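Long-range contact in pseudopodium-enriched atypical kinase 1 (Homo sapiens, PDB 6BHC), which is a pseudokinase that probably acts as a signalling scaffold, with an unusual catalytic cleft and a novel mode of kinase-fold dimerization: residues L285-L290 and D311-P316. The protein carries 1 engineered substitution. Sequence-based numbering, arbitrary orientation.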
loop_
_atom_site.group_PDB
_atom_site.type_symbol
_atom_site.label_atom_id
_atom_site.label_comp_id
_atom_site.label_asym_id
_atom_site.label_seq_id
_atom_site.Cartn_x
_atom_site.Cartn_y
_atom_site.Cartn_z
ATOM N N LEU A 285 -5.449 -4.452 37.178
ATOM C CA LEU A 285 -4.335 -3.872 36.435
ATOM C C LEU A 285 -4.689 -2.511 35.853
ATOM O O LEU A 285 -3.811 -1.655 35.705
ATOM C CB LEU A 285 -3.892 -4.819 35.321
ATOM C CG LEU A 285 -3.326 -6.171 35.751
ATOM C CD1 LEU A 285 -2.852 -6.948 34.533
ATOM C CD2 LEU A 285 -2.196 -5.991 36.751
ATOM N N ILE A 286 -5.963 -2.293 35.514
ATOM C CA ILE A 286 -6.372 -1.006 34.957
ATOM C C ILE A 286 -6.121 0.110 35.959
ATOM O O ILE A 286 -5.607 1.178 35.607
ATOM C CB ILE A 286 -7.847 -1.055 34.521
ATOM C CG1 ILE A 286 -8.025 -2.016 33.346
ATOM C CG2 ILE A 286 -8.342 0.339 34.159
ATOM C CD1 ILE A 286 -9.438 -2.070 32.816
ATOM N N TYR A 287 -6.475 -0.120 37.225
ATOM C CA TYR A 287 -6.203 0.872 38.260
ATOM C C TYR A 287 -4.706 1.099 38.429
ATOM O O TYR A 287 -4.253 2.245 38.532
ATOM C CB TYR A 287 -6.830 0.428 39.581
ATOM C CG TYR A 287 -8.310 0.717 39.705
ATOM C CD1 TYR A 287 -9.256 -0.109 39.105
ATOM C CD2 TYR A 287 -8.761 1.808 40.436
ATOM C CE1 TYR A 287 -10.611 0.153 39.226
ATOM C CE2 TYR A 287 -10.111 2.077 40.562
ATOM C CZ TYR A 287 -11.030 1.248 39.956
ATOM O OH TYR A 287 -12.372 1.521 40.086
ATOM N N GLU A 288 -3.921 0.019 38.454
ATOM C CA GLU A 288 -2.489 0.147 38.706
ATOM C C GLU A 288 -1.777 0.842 37.550
ATOM O O GLU A 288 -0.894 1.678 37.774
ATOM C CB GLU A 288 -1.882 -1.232 38.970
ATOM C CG GLU A 288 -2.397 -1.880 40.250
ATOM C CD GLU A 288 -1.785 -3.244 40.514
ATOM O OE1 GLU A 288 -1.521 -3.983 39.543
ATOM O OE2 GLU A 288 -1.568 -3.576 41.699
ATOM N N MET A 289 -2.147 0.515 36.310
ATOM C CA MET A 289 -1.560 1.191 35.158
ATOM C C MET A 289 -1.916 2.671 35.113
ATOM O O MET A 289 -1.180 3.455 34.504
ATOM C CB MET A 289 -1.999 0.507 33.864
ATOM C CG MET A 289 -1.454 -0.902 33.711
ATOM S SD MET A 289 -1.857 -1.639 32.119
ATOM C CE MET A 289 -0.916 -0.589 31.014
ATOM N N LEU A 290 -3.022 3.070 35.739
ATOM C CA LEU A 290 -3.383 4.474 35.860
ATOM C C LEU A 290 -2.827 5.109 37.130
ATOM O O LEU A 290 -3.361 6.126 37.590
ATOM C CB LEU A 290 -4.903 4.633 35.805
ATOM C CG LEU A 290 -5.527 4.206 34.477
ATOM C CD1 LEU A 290 -7.039 4.344 34.527
ATOM C CD2 LEU A 290 -4.945 5.011 33.323
ATOM N N ASP A 311 -19.259 1.371 44.946
ATOM C CA ASP A 311 -18.317 1.092 46.023
ATOM C C ASP A 311 -16.868 1.133 45.550
ATOM O O ASP A 311 -15.968 1.383 46.361
ATOM C CB ASP A 311 -18.621 -0.270 46.647
ATOM C CG ASP A 311 -20.000 -0.333 47.274
ATOM O OD1 ASP A 311 -20.409 0.647 47.931
ATOM O OD2 ASP A 311 -20.679 -1.368 47.107
ATOM N N LEU A 312 -16.621 0.895 44.264
ATOM C CA LEU A 312 -15.257 0.882 43.759
ATOM C C LEU A 312 -14.665 2.292 43.760
ATOM O O LEU A 312 -15.381 3.276 43.557
ATOM C CB LEU A 312 -15.213 0.301 42.348
ATOM C CG LEU A 312 -15.515 -1.192 42.215
ATOM C CD1 LEU A 312 -15.572 -1.601 40.753
ATOM C CD2 LEU A 312 -14.477 -2.017 42.961
ATOM N N PRO A 313 -13.358 2.415 43.995
ATOM C CA PRO A 313 -12.724 3.739 43.950
ATOM C C PRO A 313 -12.822 4.348 42.558
ATOM O O PRO A 313 -12.733 3.649 41.546
ATOM C CB PRO A 313 -11.269 3.452 44.339
ATOM C CG PRO A 313 -11.318 2.148 45.073
ATOM C CD PRO A 313 -12.417 1.365 44.420
ATOM N N ARG A 314 -13.006 5.665 42.518
ATOM C CA ARG A 314 -13.237 6.368 41.264
ATOM C C ARG A 314 -11.921 6.626 40.541
ATOM O O ARG A 314 -10.955 7.109 41.139
ATOM C CB ARG A 314 -13.959 7.690 41.522
ATOM C CG ARG A 314 -15.253 7.553 42.308
ATOM C CD ARG A 314 -16.350 6.906 41.480
ATOM N NE ARG A 314 -17.530 6.604 42.286
ATOM C CZ ARG A 314 -18.504 7.472 42.544
ATOM N NH1 ARG A 314 -18.443 8.705 42.059
ATOM N NH2 ARG A 314 -19.537 7.108 43.289
ATOM N N ILE A 315 -11.888 6.306 39.255
ATOM C CA ILE A 315 -10.731 6.639 38.420
ATOM C C ILE A 315 -10.811 8.111 38.040
ATOM O O ILE A 315 -11.875 8.570 37.590
ATOM C CB ILE A 315 -10.692 5.750 37.182
ATOM C CG1 ILE A 315 -10.437 4.294 37.580
ATOM C CG2 ILE A 315 -9.628 6.239 36.210
ATOM C CD1 ILE A 315 -10.351 3.343 36.408
ATOM N N PRO A 316 -9.737 8.883 38.212
ATOM C CA PRO A 316 -9.788 10.310 37.874
ATOM C C PRO A 316 -10.102 10.527 36.399
ATOM O O PRO A 316 -9.639 9.788 35.528
ATOM C CB PRO A 316 -8.384 10.811 38.231
ATOM C CG PRO A 316 -7.867 9.820 39.225
ATOM C CD PRO A 316 -8.447 8.501 38.815
#
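Ile315 fits into a hollow on the side of helix 277-289, bordered by the ring of Tyr287, the tip of Leu290 and the flank of Ile286. Its CG1 lies over one face of the tyrosine, 4.1 Å from the ring centroid and 25° off the normal, a CH-pi contact displaced toward the CE2 rim. Both branches of Ile315 converge on Leu290 CD1, CG2 at 3.6 Å and Ile315 CD1 at 3.9 Å, and Ile315 CD1 also reaches Ile286 CG2 at 4.3 Å. Leu290, just past the last turn of the helix, meets Ile315 nearly at a right angle.

Tyr287 is the counterpart bump. Its CG lies beside the backbone N, anti to the carbonyl carbon (chi1 -81°), which carries the ring out from the helix to the loop 311-316, where Tyr287 OH comes up against Leu312 CB, 3.8 Å away, and reaches the carbonyl of Pro313. There Tyr287 OH donates to Pro313 O over 2.6 Å, in the carbonyl plane with a C=O...donor angle of 159°, and Pro313 CB rests 4.2 Å from Tyr287 CE2. Gln326 of helix 322-332 hydrogen-bonds to both Tyr287 OH and Ile315 N, so helix and loop share one polar clasp, and Ala329 of that helix also touches Tyr287.

The contact thus joins a helix of the kinase-fold C-lobe to the extended segment leading into helix 322-332. Chemically it couples apolar packing to a hydroxyl-to-carbonyl bond: the packing over one face and the hydrogen bonds at the hydroxyl would together restrain the ring, and the phenol satisfies a loop carbonyl in a largely buried setting.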